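PDB 2PC6: probable acetolactate synthase isozyme III (Small subunit) from Nitrosomonas europaea ATCC 19718, which probably serves as a regulatory small subunit, built from an N-terminal ACT domain joined to a second domain of related fold and paired as a dimer. Local coordinates for residues H5-L10 / L50-P55; L18-G23 / L69-K74; G23-R28 / K64-L69; Y83-L88 / T151-L156; L90-A95 / I145-R150. One frame throughout, in Å; residues are numbered along the deposited sequence.

Contact 1: H5-L10 / L50-P55; sequences HIISLL and LVTNGP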
# COMPACT_ATOMS: atom_id res chain seq x y z
N HIS A 5 5.54 -14.48 -5.98
CA HIS A 5 6.41 -14.38 -4.82
C HIS A 5 6.22 -13.02 -4.16
O HIS A 5 6.10 -11.99 -4.84
CB HIS A 5 7.86 -14.58 -5.22
CG HIS A 5 8.13 -15.93 -5.78
ND1 HIS A 5 8.88 -16.87 -5.11
CD2 HIS A 5 7.71 -16.53 -6.92
CE1 HIS A 5 8.93 -17.98 -5.83
NE2 HIS A 5 8.22 -17.80 -6.93
N ILE A 6 6.18 -13.01 -2.85
CA ILE A 6 6.01 -11.79 -2.09
C ILE A 6 7.38 -11.61 -1.52
O ILE A 6 7.78 -12.37 -0.65
CB ILE A 6 5.00 -11.98 -0.93
CG1 ILE A 6 3.61 -12.39 -1.46
CG2 ILE A 6 4.92 -10.72 -0.08
CD1 ILE A 6 2.67 -12.95 -0.42
N ILE A 7 8.13 -10.69 -2.09
CA ILE A 7 9.41 -10.23 -1.56
C ILE A 7 9.23 -9.06 -0.55
O ILE A 7 8.51 -8.07 -0.79
CB ILE A 7 10.37 -9.85 -2.69
CG1 ILE A 7 10.98 -11.12 -3.29
CG2 ILE A 7 11.49 -9.06 -2.17
CD1 ILE A 7 10.43 -11.53 -4.60
N SER A 8 9.91 -9.23 0.58
CA SER A 8 9.91 -8.31 1.69
C SER A 8 11.32 -7.78 1.88
O SER A 8 12.28 -8.55 1.96
CB SER A 8 9.56 -9.09 2.93
OG SER A 8 8.57 -8.42 3.68
N LEU A 9 11.46 -6.47 2.00
CA LEU A 9 12.80 -5.95 2.21
C LEU A 9 12.86 -4.70 3.07
O LEU A 9 11.89 -3.94 3.18
CB LEU A 9 13.57 -5.82 0.89
CG LEU A 9 12.97 -5.11 -0.32
CD1 LEU A 9 13.35 -3.66 -0.18
CD2 LEU A 9 13.56 -5.64 -1.62
N LEU A 10 14.00 -4.57 3.74
CA LEU A 10 14.35 -3.42 4.51
C LEU A 10 15.27 -2.53 3.67
O LEU A 10 16.25 -2.98 3.08
CB LEU A 10 15.05 -3.84 5.80
CG LEU A 10 14.26 -4.19 7.08
CD1 LEU A 10 15.21 -4.45 8.21
CD2 LEU A 10 13.20 -3.15 7.51
N LEU A 50 7.00 -6.26 -2.06
CA LEU A 50 6.87 -6.27 -3.46
C LEU A 50 6.37 -7.65 -3.95
O LEU A 50 6.83 -8.71 -3.48
CB LEU A 50 8.26 -6.01 -4.00
CG LEU A 50 8.47 -5.83 -5.47
CD1 LEU A 50 9.82 -5.20 -5.57
CD2 LEU A 50 8.46 -7.20 -6.16
N VAL A 51 5.44 -7.65 -4.90
CA VAL A 51 4.95 -8.90 -5.46
C VAL A 51 5.44 -8.99 -6.88
O VAL A 51 5.26 -8.07 -7.67
CB VAL A 51 3.41 -8.97 -5.48
CG1 VAL A 51 2.95 -10.19 -6.25
CG2 VAL A 51 2.86 -8.95 -4.08
N THR A 52 6.05 -10.13 -7.21
CA THR A 52 6.48 -10.41 -8.57
C THR A 52 6.04 -11.80 -9.07
O THR A 52 5.73 -12.72 -8.28
CB THR A 52 8.00 -10.15 -8.75
OG1 THR A 52 8.33 -10.20 -10.15
CG2 THR A 52 8.88 -11.16 -7.94
N ASN A 53 5.94 -11.94 -10.39
CA ASN A 53 5.42 -13.15 -11.00
C ASN A 53 6.45 -13.78 -11.90
O ASN A 53 6.83 -13.19 -12.92
CB ASN A 53 4.15 -12.86 -11.83
CG ASN A 53 2.95 -12.47 -10.97
OD1 ASN A 53 2.58 -13.15 -10.02
ND2 ASN A 53 2.31 -11.36 -11.33
N GLY A 54 6.91 -14.97 -11.53
CA GLY A 54 7.84 -15.69 -12.40
C GLY A 54 8.24 -17.09 -11.99
O GLY A 54 7.87 -17.55 -10.92
N PRO A 55 8.98 -17.78 -12.86
CA PRO A 55 9.60 -19.04 -12.49
C PRO A 55 10.66 -18.80 -11.44
O PRO A 55 11.22 -17.71 -11.39
CB PRO A 55 10.24 -19.53 -13.81
CG PRO A 55 10.39 -18.33 -14.64
CD PRO A 55 9.25 -17.43 -14.27
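His5 and Thr52 form a hydrogen-bonded antiparallel pair, with His5 N to Thr52 O at 2.9 Å and Thr52 N to His5 O at 3.0 Å. Ile7 and Leu50 repeat the pattern, Leu50 N reaching Ile7 O at 2.7 Å with an N-H...O angle of 176°. Between them Ile6 and Val51 make the non-hydrogen-bonded pair, where His5 O also meets the CA of Val51 in a C-H...O contact of 3.4 Å. The two strands are adjacent members of the ACT-domain sheet and run antiparallel at 145°.

The His5 side chain leaves on the face shared by Ile7, Leu50 and Thr52. Its CB lies 4.2 Å from Thr52 O. CG stands beside the backbone N, opposite the carbonyl carbon (chi1 -63°), which turns the imidazole toward the Gly54 end of the partner strand. There CD2 and NE2 are the ring atoms near Gly54 O, a loose oblique approach with His5 NE2 at 4.0 Å. ND1 has its hydrogen bond with Asp77, which limits the ring's rotation and would probably stabilise a protonated imidazole. On the same face Ile7 reaches slantwise over to Thr52, Ile7 CD1 touching Thr52 CG2 at 3.7 Å, while Thr52 OG1 bonds to Asn31 O. The opposite face carries Ile6 CG1 and Val51 CG2, 4.4 Å apart.

Helix 56-68 packs on the His5 side through Asp56, Val59 and Leu66. Strand 3-12 is flanked by strand 45-54 and, at its other edge, by strand 72-77, which supplies backbone partners for Ser8 and Leu10.

Contact 2: L18-G23 / L69-K74; sequences LSRVAG and LIEVVK. With CA (calcium ion), chain E.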
# COMPACT_ATOMS: atom_id res chain seq x y z
N LEU A 18 14.18 4.08 -3.82
CA LEU A 18 13.11 3.35 -4.49
C LEU A 18 13.26 3.44 -6.00
O LEU A 18 12.97 2.45 -6.71
CB LEU A 18 11.69 3.82 -4.05
CG LEU A 18 10.62 3.35 -5.06
CD1 LEU A 18 10.37 1.84 -4.94
CD2 LEU A 18 9.30 4.09 -4.92
N SER A 19 13.70 4.59 -6.52
CA SER A 19 13.90 4.66 -7.97
C SER A 19 14.98 3.66 -8.43
O SER A 19 14.91 3.14 -9.55
CB SER A 19 14.25 6.07 -8.44
OG SER A 19 15.60 6.31 -8.12
N ARG A 20 15.98 3.40 -7.58
CA ARG A 20 17.00 2.41 -7.91
C ARG A 20 16.48 0.96 -7.85
O ARG A 20 16.85 0.12 -8.68
CB ARG A 20 18.26 2.60 -7.06
CG ARG A 20 19.11 3.74 -7.62
CD ARG A 20 20.41 4.01 -6.81
NE ARG A 20 20.14 4.75 -5.58
CZ ARG A 20 20.02 6.08 -5.52
NH1 ARG A 20 20.13 6.82 -6.63
NH2 ARG A 20 19.78 6.68 -4.35
N VAL A 21 15.62 0.66 -6.87
CA VAL A 21 15.01 -0.64 -6.79
C VAL A 21 14.07 -0.84 -7.99
O VAL A 21 14.05 -1.91 -8.60
CB VAL A 21 14.32 -0.84 -5.45
CG1 VAL A 21 13.33 -2.03 -5.50
CG2 VAL A 21 15.39 -1.05 -4.38
N ALA A 22 13.34 0.20 -8.38
CA ALA A 22 12.41 0.05 -9.52
C ALA A 22 13.19 -0.00 -10.81
O ALA A 22 12.76 -0.69 -11.76
CB ALA A 22 11.36 1.14 -9.55
N GLY A 23 14.34 0.68 -10.86
CA GLY A 23 15.16 0.67 -12.07
C GLY A 23 15.73 -0.72 -12.38
O GLY A 23 15.75 -1.17 -13.53
N LEU A 69 22.40 -4.37 -4.14
CA LEU A 69 22.19 -2.93 -3.93
C LEU A 69 22.58 -2.60 -2.51
O LEU A 69 22.19 -3.31 -1.61
CB LEU A 69 20.73 -2.54 -4.15
CG LEU A 69 20.09 -2.78 -5.52
CD1 LEU A 69 18.66 -2.32 -5.55
CD2 LEU A 69 20.90 -2.09 -6.64
N ILE A 70 23.37 -1.55 -2.29
CA ILE A 70 23.74 -1.19 -0.89
C ILE A 70 22.54 -0.67 -0.04
O ILE A 70 22.58 -0.72 1.19
CB ILE A 70 24.97 -0.23 -0.75
CG1 ILE A 70 24.67 1.17 -1.31
CG2 ILE A 70 26.23 -0.86 -1.34
N GLU A 71 21.50 -0.16 -0.69
CA GLU A 71 20.37 0.42 0.04
C GLU A 71 19.37 -0.65 0.51
O GLU A 71 18.48 -0.37 1.33
CB GLU A 71 19.68 1.51 -0.78
CG GLU A 71 20.45 2.84 -0.85
CD GLU A 71 19.96 3.74 -1.98
OE1 GLU A 71 19.44 3.24 -3.00
OE2 GLU A 71 20.12 4.97 -1.86
N VAL A 72 19.53 -1.87 -0.01
CA VAL A 72 18.78 -3.01 0.43
C VAL A 72 19.56 -3.73 1.55
O VAL A 72 20.65 -4.22 1.35
CB VAL A 72 18.56 -3.92 -0.75
CG1 VAL A 72 18.09 -5.33 -0.28
CG2 VAL A 72 17.55 -3.25 -1.74
N VAL A 73 18.96 -3.79 2.73
CA VAL A 73 19.70 -4.14 3.95
C VAL A 73 19.48 -5.60 4.38
O VAL A 73 20.43 -6.30 4.70
CB VAL A 73 19.33 -3.15 5.13
CG1 VAL A 73 19.99 -3.60 6.43
CG2 VAL A 73 19.75 -1.71 4.80
N LYS A 74 18.21 -6.02 4.41
CA LYS A 74 17.81 -7.40 4.60
C LYS A 74 16.71 -7.68 3.59
O LYS A 74 16.09 -6.76 3.04
CB LYS A 74 17.36 -7.68 6.05
CG LYS A 74 18.50 -8.15 7.00
CA CA E . 22.73 -4.99 0.21
O HOH W 1 23.71 -3.46 1.88
O HOH W 2 24.39 -6.08 1.30
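Arg20 and Glu71 join helix 17-28 to a type I beta turn (Leu69 to Val72) that leads into strand 72-77, the last strand of the ACT domain. The two side chains cross at about a right angle. Arginine grips the carboxylate side-on: Arg20 NE reaches Glu71 OE1 at 3.1 Å and NH2 reaches Glu71 OE2 at 3.0 Å, a two-pronged salt bridge. Both oxygens lie close to the guanidinium plane. The planes are nevertheless 36° apart, and NE stands 32° out of the carboxylate plane on the syn side of OE1, whereas NH2 uses the syn lone pair of OE2. A bend at chi3 (-77°) brings the arginine head round to this pose. Glu71 is modelled in two conformers, so the details of the bridge hold for the one described and are less certain. Glu14 brings a second carboxylate close to OE2, two like charges that, if both are ionised, Arg20 would partly offset.

Deeper in, Val21 CG2 touches Leu69 CD1 obliquely at 3.7 Å and Val72 CG2 at about a right angle, 4.1 Å away. Ser19 and Ala22, on the helix, pack on the second subunit.

The turn also holds a calcium ion through main-chain oxygens, Leu69 O and Val72 O each at 2.5 Å, together with Asn67 O and two waters. One of these waters, 2.5 Å from the calcium ion, donates a hydrogen bond to Ile70 O at 3.0 Å.

Contact 3: G23-R28 / K64-L69; sequences GLFSAR and KQLNKL. With CA (calcium ion), chain E.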
# COMPACT_ATOMS: atom_id res chain seq x y z
N GLY A 23 14.34 0.68 -10.86
CA GLY A 23 15.16 0.67 -12.07
C GLY A 23 15.73 -0.72 -12.38
O GLY A 23 15.75 -1.17 -13.53
N LEU A 24 16.20 -1.39 -11.34
CA LEU A 24 16.71 -2.76 -11.46
C LEU A 24 15.68 -3.71 -12.14
O LEU A 24 16.04 -4.42 -13.06
CB LEU A 24 17.14 -3.25 -10.07
CG LEU A 24 17.72 -4.65 -9.88
CD1 LEU A 24 18.49 -4.71 -8.56
CD2 LEU A 24 16.61 -5.69 -9.88
N PHE A 25 14.42 -3.68 -11.71
CA PHE A 25 13.35 -4.43 -12.39
C PHE A 25 13.18 -4.04 -13.86
O PHE A 25 13.24 -4.89 -14.78
CB PHE A 25 12.02 -4.27 -11.66
CG PHE A 25 11.92 -5.11 -10.41
CD1 PHE A 25 12.53 -4.69 -9.22
CD2 PHE A 25 11.23 -6.34 -10.43
CE1 PHE A 25 12.45 -5.48 -8.08
CE2 PHE A 25 11.15 -7.14 -9.29
CZ PHE A 25 11.75 -6.71 -8.11
N SER A 26 13.01 -2.73 -14.07
CA SER A 26 12.78 -2.17 -15.38
C SER A 26 13.87 -2.54 -16.35
O SER A 26 13.57 -2.97 -17.47
CB SER A 26 12.72 -0.66 -15.27
OG SER A 26 12.79 -0.14 -16.57
N ALA A 27 15.13 -2.38 -15.96
CA ALA A 27 16.19 -2.60 -16.94
C ALA A 27 16.00 -3.94 -17.65
O ALA A 27 16.33 -4.07 -18.85
CB ALA A 27 17.58 -2.52 -16.29
N ARG A 28 15.48 -4.94 -16.92
CA ARG A 28 15.49 -6.33 -17.37
C ARG A 28 14.07 -6.88 -17.57
O ARG A 28 13.87 -8.08 -17.85
CB ARG A 28 16.31 -7.19 -16.43
CG ARG A 28 17.77 -7.33 -16.88
CD ARG A 28 18.46 -8.52 -16.23
NE ARG A 28 19.82 -8.78 -16.72
CZ ARG A 28 20.92 -8.18 -16.25
NH1 ARG A 28 20.80 -7.24 -15.29
NH2 ARG A 28 22.13 -8.50 -16.74
N LYS A 64 18.98 -12.14 -6.02
CA LYS A 64 20.42 -11.98 -6.03
C LYS A 64 20.73 -10.50 -6.33
O LYS A 64 21.41 -9.84 -5.53
CB LYS A 64 21.10 -12.96 -7.00
N GLN A 65 20.21 -9.97 -7.44
CA GLN A 65 20.51 -8.58 -7.79
C GLN A 65 20.06 -7.59 -6.71
O GLN A 65 20.75 -6.60 -6.47
CB GLN A 65 19.90 -8.15 -9.12
CG GLN A 65 20.59 -8.64 -10.37
CD GLN A 65 19.69 -8.37 -11.59
OE1 GLN A 65 19.10 -9.30 -12.17
NE2 GLN A 65 19.52 -7.09 -11.92
N LEU A 66 18.93 -7.83 -6.06
CA LEU A 66 18.46 -6.86 -5.07
C LEU A 66 19.40 -6.74 -3.87
O LEU A 66 19.66 -5.64 -3.38
CB LEU A 66 17.04 -7.17 -4.61
CG LEU A 66 15.88 -6.66 -5.45
CD1 LEU A 66 14.63 -7.42 -5.09
CD2 LEU A 66 15.68 -5.23 -5.19
N ASN A 67 19.90 -7.88 -3.41
CA ASN A 67 20.79 -7.91 -2.25
C ASN A 67 22.08 -7.15 -2.51
O ASN A 67 22.63 -6.59 -1.58
CB ASN A 67 21.08 -9.33 -1.78
CG ASN A 67 20.13 -9.78 -0.69
OD1 ASN A 67 19.55 -10.88 -0.75
ND2 ASN A 67 19.96 -8.93 0.33
N LYS A 68 22.51 -7.13 -3.77
CA LYS A 68 23.71 -6.44 -4.19
C LYS A 68 23.61 -4.93 -3.98
O LYS A 68 24.63 -4.29 -3.70
CB LYS A 68 24.06 -6.73 -5.67
CG LYS A 68 25.00 -7.92 -5.91
N LEU A 69 22.40 -4.37 -4.14
CA LEU A 69 22.19 -2.93 -3.93
C LEU A 69 22.58 -2.60 -2.51
O LEU A 69 22.19 -3.31 -1.61
CB LEU A 69 20.73 -2.54 -4.15
CG LEU A 69 20.09 -2.78 -5.52
CD1 LEU A 69 18.66 -2.32 -5.55
CD2 LEU A 69 20.90 -2.09 -6.64
CA CA E . 22.73 -4.99 0.21
O HOH W 2 24.39 -6.08 1.30
O HOH W 1 23.71 -3.46 1.88
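Leu24, reaching across to Gln65, Leu66 and Leu69, makes this a partly buried helix-helix contact of the ACT domain, between the C-terminal parts of helices 17-28 and 56-68. The short axes are 11.0 Å apart at closest and run at 140° to each other, so side chains reach across, Leu24 even to the backbone O of Gln65.

With CG opposite the backbone N (chi1 -180°), Leu24 points its CD1 at the partner helix. Leu24 CD1 lies 3.6 Å from Gln65 O and also meets Leu69 CD1 at 3.8 Å. Gln65 crosses this leucine obliquely, its NE2 standing 3.7 Å from Leu24 CG. On the buried side Leu66 lays CD1 4.2 Å from CE1 of the Phe25 ring, the two side chains at about a right angle. At the exposed end the contact is looser: Arg28 NH1 comes within 3.6 Å of Gln65 NE2, both nitrogens being donors, with guanidinium and amide planes 72° apart. The amide is instead tied through OE1 to the hydroxyl of Tyr30.

Beyond the packing, Asn67 O binds the calcium ion at 2.4 Å. The late carbonyls of the helix would probably add to the negative potential there.

Val21 on helix 17-28 and Leu75 on strand 72-77 also pack on Leu66, while Phe25 rests on Tyr30 and Ile32 and on Ala15 of the second subunit.

Contact 4: Y83-L88 / T151-L156; sequences YVEREL and TGVSGL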
# COMPACT_ATOMS: atom_id res chain seq x y z
N TYR A 83 3.46 -16.85 6.65
CA TYR A 83 3.33 -15.38 6.62
C TYR A 83 1.87 -14.96 6.71
O TYR A 83 0.95 -15.78 6.58
CB TYR A 83 3.98 -14.80 5.36
CG TYR A 83 3.27 -15.22 4.12
CD1 TYR A 83 2.25 -14.42 3.59
CD2 TYR A 83 3.57 -16.42 3.49
CE1 TYR A 83 1.58 -14.79 2.46
CE2 TYR A 83 2.90 -16.82 2.36
CZ TYR A 83 1.90 -16.00 1.85
OH TYR A 83 1.19 -16.37 0.73
N VAL A 84 1.66 -13.68 6.95
CA VAL A 84 0.32 -13.17 6.85
C VAL A 84 0.34 -12.02 5.91
O VAL A 84 1.27 -11.24 5.91
CB VAL A 84 -0.20 -12.70 8.19
CG1 VAL A 84 -0.41 -13.87 9.05
CG2 VAL A 84 0.78 -11.77 8.84
N GLU A 85 -0.68 -11.91 5.07
CA GLU A 85 -0.75 -10.75 4.21
C GLU A 85 -2.13 -10.15 4.20
O GLU A 85 -3.13 -10.86 4.39
CB GLU A 85 -0.18 -11.01 2.79
CG GLU A 85 -0.98 -11.99 1.98
CD GLU A 85 -2.17 -11.35 1.24
OE1 GLU A 85 -2.17 -10.10 1.01
OE2 GLU A 85 -3.11 -12.12 0.88
N ARG A 86 -2.14 -8.83 4.01
CA ARG A 86 -3.36 -8.05 3.91
C ARG A 86 -3.19 -6.99 2.89
O ARG A 86 -2.09 -6.50 2.65
CB ARG A 86 -3.76 -7.41 5.25
CG ARG A 86 -4.21 -8.44 6.30
CD ARG A 86 -5.40 -9.24 5.82
NE ARG A 86 -5.97 -10.08 6.90
CZ ARG A 86 -5.52 -11.31 7.16
NH1 ARG A 86 -4.53 -11.79 6.42
NH2 ARG A 86 -6.04 -12.07 8.15
N GLU A 87 -4.29 -6.65 2.24
CA GLU A 87 -4.27 -5.54 1.35
C GLU A 87 -5.46 -4.67 1.68
O GLU A 87 -6.48 -5.16 2.16
CB GLU A 87 -4.40 -6.07 -0.06
CG GLU A 87 -4.04 -5.02 -1.11
CD GLU A 87 -4.01 -5.65 -2.51
OE1 GLU A 87 -4.21 -6.92 -2.61
OE2 GLU A 87 -3.79 -4.88 -3.48
N LEU A 88 -5.32 -3.38 1.42
CA LEU A 88 -6.46 -2.48 1.50
C LEU A 88 -6.87 -1.96 0.12
O LEU A 88 -6.04 -1.68 -0.74
CB LEU A 88 -6.20 -1.32 2.47
CG LEU A 88 -7.34 -0.30 2.69
CD1 LEU A 88 -7.35 0.22 4.11
CD2 LEU A 88 -7.07 0.84 1.79
N THR A 151 -3.89 -0.81 -2.33
CA THR A 151 -2.61 -0.44 -1.70
C THR A 151 -1.48 -1.37 -2.00
O THR A 151 -0.34 -1.08 -1.61
CB THR A 151 -2.62 -0.43 -0.14
OG1 THR A 151 -3.01 -1.73 0.35
CG2 THR A 151 -3.49 0.63 0.39
N GLY A 152 -1.78 -2.51 -2.63
CA GLY A 152 -0.75 -3.54 -2.74
C GLY A 152 -0.45 -4.16 -1.38
O GLY A 152 -0.60 -3.53 -0.33
N VAL A 153 -0.04 -5.43 -1.43
CA VAL A 153 0.11 -6.27 -0.26
C VAL A 153 1.05 -5.72 0.79
O VAL A 153 2.05 -5.07 0.50
CB VAL A 153 0.62 -7.67 -0.63
CG1 VAL A 153 1.01 -8.45 0.63
CG2 VAL A 153 -0.46 -8.45 -1.39
N SER A 154 0.69 -5.98 2.02
CA SER A 154 1.60 -5.79 3.09
C SER A 154 1.64 -7.11 3.89
O SER A 154 0.60 -7.65 4.25
CB SER A 154 1.12 -4.66 3.92
OG SER A 154 1.68 -4.80 5.20
N GLY A 155 2.84 -7.63 4.13
CA GLY A 155 2.98 -8.91 4.83
C GLY A 155 4.05 -8.99 5.90
O GLY A 155 5.01 -8.21 5.93
N LEU A 156 3.89 -9.97 6.78
CA LEU A 156 4.89 -10.24 7.80
C LEU A 156 5.00 -11.76 7.89
O LEU A 156 4.02 -12.47 7.57
CB LEU A 156 4.49 -9.65 9.15
CG LEU A 156 4.45 -8.12 9.33
CD1 LEU A 156 4.00 -7.69 10.75
CD2 LEU A 156 5.83 -7.52 8.95
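Val84 with Leu156 and Arg86 with Ser154 are the hydrogen-bonded antiparallel pairs, tied by four backbone bonds, among them Val84 N to Leu156 O at 2.7 Å and Ser154 N to Arg86 O at 2.9 Å. Between them Glu85 faces Gly155 in a non-hydrogen-bonded pair, and Glu85 CA gives a C-H...O contact to Ser154 O.

Further along, a side chain joins in. Leu88 N donates to Thr151 OG1 at 3.0 Å, while Thr151 N returns a bond to Leu88 O at 2.8 Å. The hydroxyl sits between the backbone N and the carbonyl carbon (chi1 57°), where it can take the place of a strand carbonyl. Gly152, with a positive phi of 69°, carries the chain from here into Val153.

Apolar contacts are Val84 CG2 on Leu156 CB at 4.3 Å and Leu88 CD2 on Thr151 CG2 at 3.8 Å. Glu85 crosses Val153 at about a right angle: Glu85 CB rests on Val153 CG1 at 3.6 Å, and OE1 lies against both methyls.

Charged side chains are held by other partners. Glu85 OE2 bonds to Arg130 N at the start of helix 130-139. Arg86 NH1 bonds the backbone O of the preceding residue, Glu85, at 2.6 Å, from above the carbonyl plane. Glu87 OE2, whose position is less certain, pairs with Arg150 NE. Thr151 and Ser154 pack on Ser154 and Thr151 of the second subunit, respectively.

The first strand lies inside the sheet beside the last, outermost within this chain; with the order 2-3-1-4 and helices 98-109 and 130-139 this fits the beta-alpha-beta-beta-alpha-beta, ferredoxin-like fold of ACT domains.

Contact 5: L90-A95 / I145-R150; sequences LVKVRA and ILEIAR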
# COMPACT_ATOMS: atom_id res chain seq x y z
N LEU A 90 -9.85 0.62 -1.95
CA LEU A 90 -10.94 1.57 -2.09
C LEU A 90 -11.55 1.45 -3.50
O LEU A 90 -10.87 1.70 -4.52
CB LEU A 90 -10.37 2.97 -1.90
CG LEU A 90 -10.62 3.79 -0.63
CD1 LEU A 90 -10.65 2.99 0.66
CD2 LEU A 90 -9.60 4.91 -0.56
N VAL A 91 -12.85 1.13 -3.55
CA VAL A 91 -13.58 0.92 -4.79
C VAL A 91 -14.71 1.93 -4.85
O VAL A 91 -15.65 1.89 -4.02
CB VAL A 91 -14.25 -0.45 -4.77
CG1 VAL A 91 -14.82 -0.74 -6.10
CG2 VAL A 91 -13.24 -1.48 -4.43
N LYS A 92 -14.66 2.83 -5.84
CA LYS A 92 -15.77 3.78 -6.00
C LYS A 92 -16.72 3.24 -7.06
O LYS A 92 -16.29 2.96 -8.16
CB LYS A 92 -15.25 5.18 -6.35
CG LYS A 92 -16.31 6.16 -6.79
CD LYS A 92 -15.68 7.49 -7.28
CE LYS A 92 -14.87 8.13 -6.16
NZ LYS A 92 -14.15 9.35 -6.60
N VAL A 93 -18.00 3.10 -6.71
CA VAL A 93 -18.97 2.41 -7.52
C VAL A 93 -20.18 3.28 -7.74
O VAL A 93 -20.58 4.04 -6.85
CB VAL A 93 -19.49 1.08 -6.86
CG1 VAL A 93 -18.43 0.01 -6.86
CG2 VAL A 93 -20.03 1.34 -5.41
N ARG A 94 -20.74 3.16 -8.93
CA ARG A 94 -21.95 3.80 -9.32
C ARG A 94 -23.05 3.04 -8.59
O ARG A 94 -23.08 1.82 -8.62
CB ARG A 94 -22.07 3.65 -10.84
CG ARG A 94 -23.40 4.04 -11.50
CD ARG A 94 -23.79 5.50 -11.31
NE ARG A 94 -22.89 6.50 -11.88
CZ ARG A 94 -22.33 7.48 -11.18
NH1 ARG A 94 -22.56 7.56 -9.87
NH2 ARG A 94 -21.54 8.37 -11.76
N ALA A 95 -23.93 3.76 -7.90
CA ALA A 95 -24.93 3.08 -7.12
C ALA A 95 -26.22 3.86 -7.17
O ALA A 95 -26.43 4.74 -6.34
CB ALA A 95 -24.44 2.85 -5.65
N ILE A 145 -17.92 -0.19 -11.77
CA ILE A 145 -16.78 0.38 -11.06
C ILE A 145 -16.38 1.71 -11.65
O ILE A 145 -16.09 1.80 -12.83
CB ILE A 145 -15.64 -0.59 -11.02
CG1 ILE A 145 -16.01 -1.70 -10.03
CG2 ILE A 145 -14.36 0.12 -10.57
CD1 ILE A 145 -15.16 -2.92 -10.18
N LEU A 146 -16.37 2.77 -10.85
CA LEU A 146 -15.89 4.06 -11.39
C LEU A 146 -14.37 4.20 -11.38
O LEU A 146 -13.78 4.67 -12.36
CB LEU A 146 -16.53 5.25 -10.69
CG LEU A 146 -18.05 5.35 -10.81
CD1 LEU A 146 -18.56 6.32 -9.77
CD2 LEU A 146 -18.38 5.83 -12.21
N GLU A 147 -13.75 3.83 -10.25
CA GLU A 147 -12.27 3.73 -10.13
C GLU A 147 -11.96 2.95 -8.84
O GLU A 147 -12.84 2.72 -8.03
CB GLU A 147 -11.60 5.11 -10.11
CG GLU A 147 -12.11 5.95 -8.98
CD GLU A 147 -11.54 7.35 -8.91
OE1 GLU A 147 -10.56 7.67 -9.61
OE2 GLU A 147 -12.10 8.16 -8.14
N ILE A 148 -10.71 2.58 -8.67
CA ILE A 148 -10.25 1.69 -7.61
C ILE A 148 -8.84 2.13 -7.18
O ILE A 148 -8.02 2.44 -8.02
CB ILE A 148 -10.15 0.25 -8.16
CG1 ILE A 148 -11.49 -0.44 -8.07
CG2 ILE A 148 -9.06 -0.59 -7.45
CD1 ILE A 148 -11.36 -1.88 -8.66
N ALA A 149 -8.60 2.17 -5.86
CA ALA A 149 -7.28 2.42 -5.32
C ALA A 149 -7.01 1.38 -4.26
O ALA A 149 -7.73 1.23 -3.27
CB ALA A 149 -7.15 3.80 -4.77
N ARG A 150 -5.92 0.68 -4.50
CA ARG A 150 -5.64 -0.60 -3.96
C ARG A 150 -4.19 -0.52 -3.60
O ARG A 150 -3.35 -0.15 -4.43
CB ARG A 150 -5.90 -1.62 -5.06
CG ARG A 150 -5.41 -3.00 -4.81
CD ARG A 150 -5.90 -3.94 -5.88
NE ARG A 150 -5.67 -5.30 -5.45
CZ ARG A 150 -6.36 -6.35 -5.88
NH1 ARG A 150 -7.34 -6.18 -6.76
NH2 ARG A 150 -6.10 -7.57 -5.42
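Lys92 and Glu147 stand side by side on one face of two antiparallel strands, Lys92 NZ to Glu147 OE2 at 2.8 Å in a salt bridge. Beneath them lies a classic beta bulge. Leu146 and Glu147 both face Lys92, whose O accepts a firm bond from Leu146 N at 2.7 Å and a weak one from Glu147 N at 3.4 Å. The bulge shifts the register by one, so that Val93 faces Ile145.

The tight part is buried. Leu90 and Ala149 are joined by two short bonds, Leu90 N to Ala149 O at 2.6 Å and Ala149 N to Leu90 O at 2.7 Å. On the opposite face from Lys92, Val91 and Ile148 point the same way with their CG1 atoms 3.9 Å apart, and Ile145 adds its CG1 to those of Val91 and Val93. Leu146 CD1 packs on Lys92 CG at 3.7 Å. A bend at chi3 (-60°) directs Lys92 NZ also to Ser157 O and Gly159 O of the second subunit, while Glu147 OE1 pairs with Arg47 and takes Leu163 N of that subunit, so the buried charges are probably compensated.

The looser, partly exposed side is at the guanidinium of Arg94. One of its faces is turned toward Leu146 CD1, which is 3.9 Å above the plane but off centre. NH1 bonds to Glu120 O, and NH2 to Glu160 of the second subunit.

Met103 of helix 98-109 and Phe136 and Leu137 of helix 130-139 cover the valine and isoleucine face. Strand 121-128 borders strand 83-94 on its far edge.

In the fold
Contacts 1, 2 and 3 lie in the ACT domain and contacts 4 and 5 in the following domain, each with a four-stranded sheet of order 2-3-1-4. Contacts 2 and 3, centres about 7 Å apart, share helix 17-28, Leu69 and the calcium ion; contact 3 is nested inside contact 2. Contact 1 alternates with both along the chain, meeting contact 2 through a probable backbone bond from Val73 N to Leu10 O and contact 3 through Leu50 packing on Phe25. Contacts 4 and 5 follow one strand pair, centres about 20 Å apart, contact 5 the inner. Ile6 touches Tyr83, joining the domains, while contacts 3 and 5 are about 33 Å apart between centres. Contacts 2 to 5 reach the second subunit, so both domains help build the dimer.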